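Long-range contact in putative acetyl-CoA acetyltransferase (Thermus thermophilus, PDB 1ULQ), which probably transfers acyl groups to acetyl-CoA as a member of the thiolase family, with a likely role in lipid metabolism: residues P277-P291 and G388-M400. Sequence-based numbering, arbitrary orientation.
Sequences PLARVRAIAVAGVPP and GVGQGIAVVVEGM
Arg-280 and Arg-282 close on one carboxylate oxygen, OE1 of Glu-398, in a salt-bridge network near the end of an antiparallel strand pair. NH1 of Arg-280 lies 2.8 Å from Glu-398 OE1, yet that oxygen sits over a face of the guanidinium, making this an attraction of charges alone. Arg-282 works differently: its NE donates to Glu-398 OE1 at 3.0 Å, and the oxygen lies near the guanidinium plane, while NE comes to it from above the carboxylate plane. Glu-398 reaches both because its CG stands anti to the backbone N (chi1 -173°) and the chain beyond runs extended. Were Arg-282 replaced by an alanine, OE1 would probably lose its one N-H donor from these two strands, and the carboxylate would be held less firmly. Beside this network, Met-400 lays SD 3.8 Å from CB of Arg-280.

Backbone bonds join the strands from Arg-280 with Glu-398 to Ala-287 with Gly-392, the latter end lying near Cys-386, a predicted proton acceptor. A classic beta bulge interrupts them where Arg-282 and Ala-283 both face Val-396: Val-396 O accepts from Arg-282 N at 2.8 Å and, weakly, from Ala-283 N. Within the bulge, Val-396 N returns a nearly straight bond to Ala-283 O (172°).

At the non-hydrogen-bonded pairs, apolar side chains meet on the face that carries Ile-284 and Val-286: CG2 of Ile-284 touches CG2 of Val-395 at 3.9 Å, and Val-286 CG2 meets Ile-393 CG1 at 3.8 Å.

Both strands belong to the C-terminal thiolase domain; strand 4-16 flanks 279-288, strand 380-387 flanks 391-399, and helix 358-375 packs on Ala-279 and Val-397.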
loop_
_atom_site.group_PDB
_atom_site.type_symbol
_atom_site.label_atom_id
_atom_site.label_comp_id
_atom_site.label_asym_id
_atom_site.label_seq_id
_atom_site.Cartn_x
_atom_site.Cartn_y
_atom_site.Cartn_z
ATOM N N PRO C 277 -8.336 19.375 -46.034
ATOM C CA PRO C 277 -7.234 19.672 -45.110
ATOM C C PRO C 277 -7.567 20.794 -44.134
ATOM O O PRO C 277 -8.217 21.776 -44.488
ATOM C CB PRO C 277 -6.093 20.078 -46.038
ATOM C CG PRO C 277 -6.490 19.521 -47.371
ATOM C CD PRO C 277 -7.962 19.735 -47.408
ATOM N N LEU C 278 -7.111 20.647 -42.901
ATOM C CA LEU C 278 -7.354 21.652 -41.887
ATOM C C LEU C 278 -6.052 22.417 -41.811
ATOM O O LEU C 278 -6.025 23.632 -41.630
ATOM C CB LEU C 278 -7.672 20.966 -40.564
ATOM C CG LEU C 278 -8.435 21.735 -39.486
ATOM C CD1 LEU C 278 -9.551 22.538 -40.073
ATOM C CD2 LEU C 278 -8.985 20.746 -38.479
ATOM N N ALA C 279 -4.965 21.680 -41.997
ATOM C CA ALA C 279 -3.630 22.246 -41.974
ATOM C C ALA C 279 -2.638 21.186 -42.421
ATOM O O ALA C 279 -2.980 20.005 -42.567
ATOM C CB ALA C 279 -3.291 22.724 -40.577
ATOM N N ARG C 280 -1.404 21.628 -42.619
ATOM C CA ARG C 280 -0.301 20.781 -43.059
ATOM C C ARG C 280 0.845 20.897 -42.034
ATOM O O ARG C 280 1.149 21.994 -41.550
ATOM C CB ARG C 280 0.153 21.267 -44.445
ATOM C CG ARG C 280 1.533 20.826 -44.885
ATOM C CD ARG C 280 2.304 21.927 -45.637
ATOM N NE ARG C 280 1.634 22.385 -46.854
ATOM C CZ ARG C 280 2.201 23.157 -47.786
ATOM N NH1 ARG C 280 3.462 23.566 -47.657
ATOM N NH2 ARG C 280 1.498 23.540 -48.850
ATOM N N VAL C 281 1.465 19.776 -41.679
ATOM C CA VAL C 281 2.579 19.815 -40.737
ATOM C C VAL C 281 3.840 20.270 -41.489
ATOM O O VAL C 281 4.350 19.571 -42.369
ATOM C CB VAL C 281 2.816 18.432 -40.101
ATOM C CG1 VAL C 281 4.013 18.472 -39.187
ATOM C CG2 VAL C 281 1.591 18.024 -39.333
ATOM N N ARG C 282 4.326 21.457 -41.146
ATOM C CA ARG C 282 5.507 22.002 -41.794
ATOM C C ARG C 282 6.830 21.543 -41.188
ATOM O O ARG C 282 7.662 20.987 -41.897
ATOM C CB ARG C 282 5.447 23.528 -41.795
ATOM C CG ARG C 282 4.952 24.124 -43.106
ATOM C CD ARG C 282 6.094 24.788 -43.858
ATOM N NE ARG C 282 5.608 25.755 -44.841
ATOM C CZ ARG C 282 6.382 26.606 -45.507
ATOM N NH1 ARG C 282 7.696 26.622 -45.307
ATOM N NH2 ARG C 282 5.834 27.446 -46.374
ATOM N N ALA C 283 7.042 21.776 -39.896
ATOM C CA ALA C 283 8.291 21.359 -39.280
ATOM C C ALA C 283 8.142 21.062 -37.808
ATOM O O ALA C 283 7.277 21.632 -37.135
ATOM C CB ALA C 283 9.342 22.422 -39.480
ATOM N N ILE C 284 8.997 20.171 -37.310
ATOM C CA ILE C 284 8.985 19.791 -35.900
ATOM C C ILE C 284 10.383 19.951 -35.302
ATOM O O ILE C 284 11.386 19.773 -35.996
ATOM C CB ILE C 284 8.575 18.329 -35.715
ATOM C CG1 ILE C 284 7.370 18.011 -36.587
ATOM C CG2 ILE C 284 8.219 18.082 -34.273
ATOM C CD1 ILE C 284 7.157 16.526 -36.771
ATOM N N ALA C 285 10.444 20.277 -34.013
ATOM C CA ALA C 285 11.723 20.446 -33.326
ATOM C C ALA C 285 11.609 20.177 -31.833
ATOM O O ALA C 285 10.667 20.601 -31.172
ATOM C CB ALA C 285 12.273 21.851 -33.556
ATOM N N VAL C 286 12.597 19.474 -31.311
ATOM C CA VAL C 286 12.639 19.125 -29.905
ATOM C C VAL C 286 13.971 19.655 -29.353
ATOM O O VAL C 286 14.980 19.648 -30.056
ATOM C CB VAL C 286 12.530 17.585 -29.769
ATOM C CG1 VAL C 286 13.774 17.005 -29.128
ATOM C CG2 VAL C 286 11.277 17.226 -29.015
ATOM N N ALA C 287 13.977 20.130 -28.110
ATOM C CA ALA C 287 15.200 20.659 -27.530
ATOM C C ALA C 287 15.240 20.504 -26.021
ATOM O O ALA C 287 14.195 20.439 -25.368
ATOM C CB ALA C 287 15.344 22.117 -27.900
ATOM N N GLY C 288 16.451 20.447 -25.468
ATOM C CA GLY C 288 16.609 20.324 -24.029
ATOM C C GLY C 288 17.161 21.596 -23.401
ATOM O O GLY C 288 17.933 22.330 -24.013
ATOM N N VAL C 289 16.743 21.869 -22.174
ATOM C CA VAL C 289 17.203 23.040 -21.435
ATOM C C VAL C 289 17.471 22.539 -20.026
ATOM O O VAL C 289 17.066 21.430 -19.682
ATOM C CB VAL C 289 16.124 24.131 -21.397
ATOM C CG1 VAL C 289 15.803 24.577 -22.811
ATOM C CG2 VAL C 289 14.867 23.602 -20.700
ATOM N N PRO C 290 18.156 23.333 -19.193
ATOM C CA PRO C 290 18.450 22.905 -17.821
ATOM C C PRO C 290 17.190 22.697 -16.981
ATOM O O PRO C 290 16.306 23.547 -16.945
ATOM C CB PRO C 290 19.344 24.025 -17.298
ATOM C CG PRO C 290 18.816 25.212 -18.006
ATOM C CD PRO C 290 18.638 24.701 -19.423
ATOM N N PRO C 291 17.101 21.555 -16.287
ATOM C CA PRO C 291 15.958 21.202 -15.442
ATOM C C PRO C 291 15.443 22.333 -14.559
ATOM O O PRO C 291 14.243 22.616 -14.538
ATOM C CB PRO C 291 16.490 20.033 -14.621
ATOM C CG PRO C 291 17.434 19.375 -15.573
ATOM C CD PRO C 291 18.176 20.559 -16.139
ATOM N N GLY C 388 8.703 18.852 -18.396
ATOM C CA GLY C 388 9.340 18.528 -17.127
ATOM C C GLY C 388 10.731 17.942 -17.199
ATOM O O GLY C 388 11.038 17.106 -18.045
ATOM N N VAL C 389 11.573 18.383 -16.280
ATOM C CA VAL C 389 12.961 17.941 -16.192
ATOM C C VAL C 389 13.827 18.556 -17.291
ATOM O O VAL C 389 14.907 18.041 -17.599
ATOM C CB VAL C 389 13.110 16.393 -16.235
ATOM C CG1 VAL C 389 14.521 16.012 -15.870
ATOM C CG2 VAL C 389 12.156 15.731 -15.267
ATOM N N GLY C 390 13.335 19.644 -17.892
ATOM C CA GLY C 390 14.097 20.382 -18.899
ATOM C C GLY C 390 14.069 20.107 -20.394
ATOM O O GLY C 390 15.109 19.793 -20.975
ATOM N N GLN C 391 12.909 20.252 -21.027
ATOM C CA GLN C 391 12.792 20.037 -22.471
ATOM C C GLN C 391 11.754 20.963 -23.066
ATOM O O GLN C 391 11.015 21.625 -22.352
ATOM C CB GLN C 391 12.398 18.592 -22.785
ATOM C CG GLN C 391 13.557 17.679 -23.055
ATOM C CD GLN C 391 13.122 16.250 -23.226
ATOM O OE1 GLN C 391 12.820 15.562 -22.255
ATOM N NE2 GLN C 391 13.073 15.791 -24.466
ATOM N N GLY C 392 11.702 20.994 -24.388
ATOM C CA GLY C 392 10.738 21.833 -25.073
ATOM C C GLY C 392 10.453 21.241 -26.436
ATOM O O GLY C 392 11.358 20.699 -27.080
ATOM N N ILE C 393 9.203 21.321 -26.880
ATOM C CA ILE C 393 8.851 20.790 -28.185
ATOM C C ILE C 393 8.000 21.833 -28.878
ATOM O O ILE C 393 7.285 22.586 -28.223
ATOM C CB ILE C 393 8.086 19.462 -28.053
ATOM C CG1 ILE C 393 7.848 18.856 -29.432
ATOM C CG2 ILE C 393 6.798 19.685 -27.283
ATOM C CD1 ILE C 393 7.125 17.549 -29.392
ATOM N N ALA C 394 8.110 21.899 -30.200
ATOM C CA ALA C 394 7.343 22.857 -30.994
ATOM C C ALA C 394 7.037 22.282 -32.374
ATOM O O ALA C 394 7.854 21.559 -32.964
ATOM C CB ALA C 394 8.115 24.164 -31.132
ATOM N N VAL C 395 5.854 22.614 -32.885
ATOM C CA VAL C 395 5.409 22.138 -34.188
ATOM C C VAL C 395 4.846 23.279 -35.016
ATOM O O VAL C 395 3.947 23.984 -34.559
ATOM C CB VAL C 395 4.315 21.093 -34.026
ATOM C CG1 VAL C 395 3.685 20.773 -35.369
ATOM C CG2 VAL C 395 4.897 19.858 -33.399
ATOM N N VAL C 396 5.370 23.470 -36.225
ATOM C CA VAL C 396 4.869 24.541 -37.082
ATOM C C VAL C 396 3.885 23.971 -38.092
ATOM O O VAL C 396 4.149 22.973 -38.756
ATOM C CB VAL C 396 5.996 25.265 -37.833
ATOM C CG1 VAL C 396 5.432 26.471 -38.551
ATOM C CG2 VAL C 396 7.075 25.691 -36.871
ATOM N N VAL C 397 2.747 24.629 -38.210
ATOM C CA VAL C 397 1.697 24.186 -39.103
ATOM C C VAL C 397 1.232 25.285 -40.070
ATOM O O VAL C 397 1.153 26.465 -39.705
ATOM C CB VAL C 397 0.530 23.679 -38.254
ATOM C CG1 VAL C 397 -0.761 23.769 -39.003
ATOM C CG2 VAL C 397 0.807 22.264 -37.847
ATOM N N GLU C 398 0.937 24.884 -41.307
ATOM C CA GLU C 398 0.473 25.804 -42.346
ATOM C C GLU C 398 -0.983 25.481 -42.655
ATOM O O GLU C 398 -1.320 24.335 -42.953
ATOM C CB GLU C 398 1.331 25.656 -43.612
ATOM C CG GLU C 398 1.035 26.686 -44.717
ATOM C CD GLU C 398 2.057 26.665 -45.868
ATOM O OE1 GLU C 398 2.834 25.683 -45.968
ATOM O OE2 GLU C 398 2.074 27.627 -46.682
ATOM N N GLY C 399 -1.845 26.489 -42.566
ATOM C CA GLY C 399 -3.260 26.283 -42.827
ATOM C C GLY C 399 -3.565 26.023 -44.290
ATOM O O GLY C 399 -2.755 26.360 -45.160
ATOM N N MET C 400 -4.726 25.419 -44.557
ATOM C CA MET C 400 -5.154 25.107 -45.925
ATOM C C MET C 400 -6.684 25.115 -46.091
ATOM O O MET C 400 -7.390 25.311 -45.082
ATOM C CB MET C 400 -4.603 23.741 -46.350
ATOM C CG MET C 400 -3.112 23.572 -46.071
ATOM S SD MET C 400 -2.198 22.430 -47.163
ATOM C CE MET C 400 -2.890 20.845 -46.685
#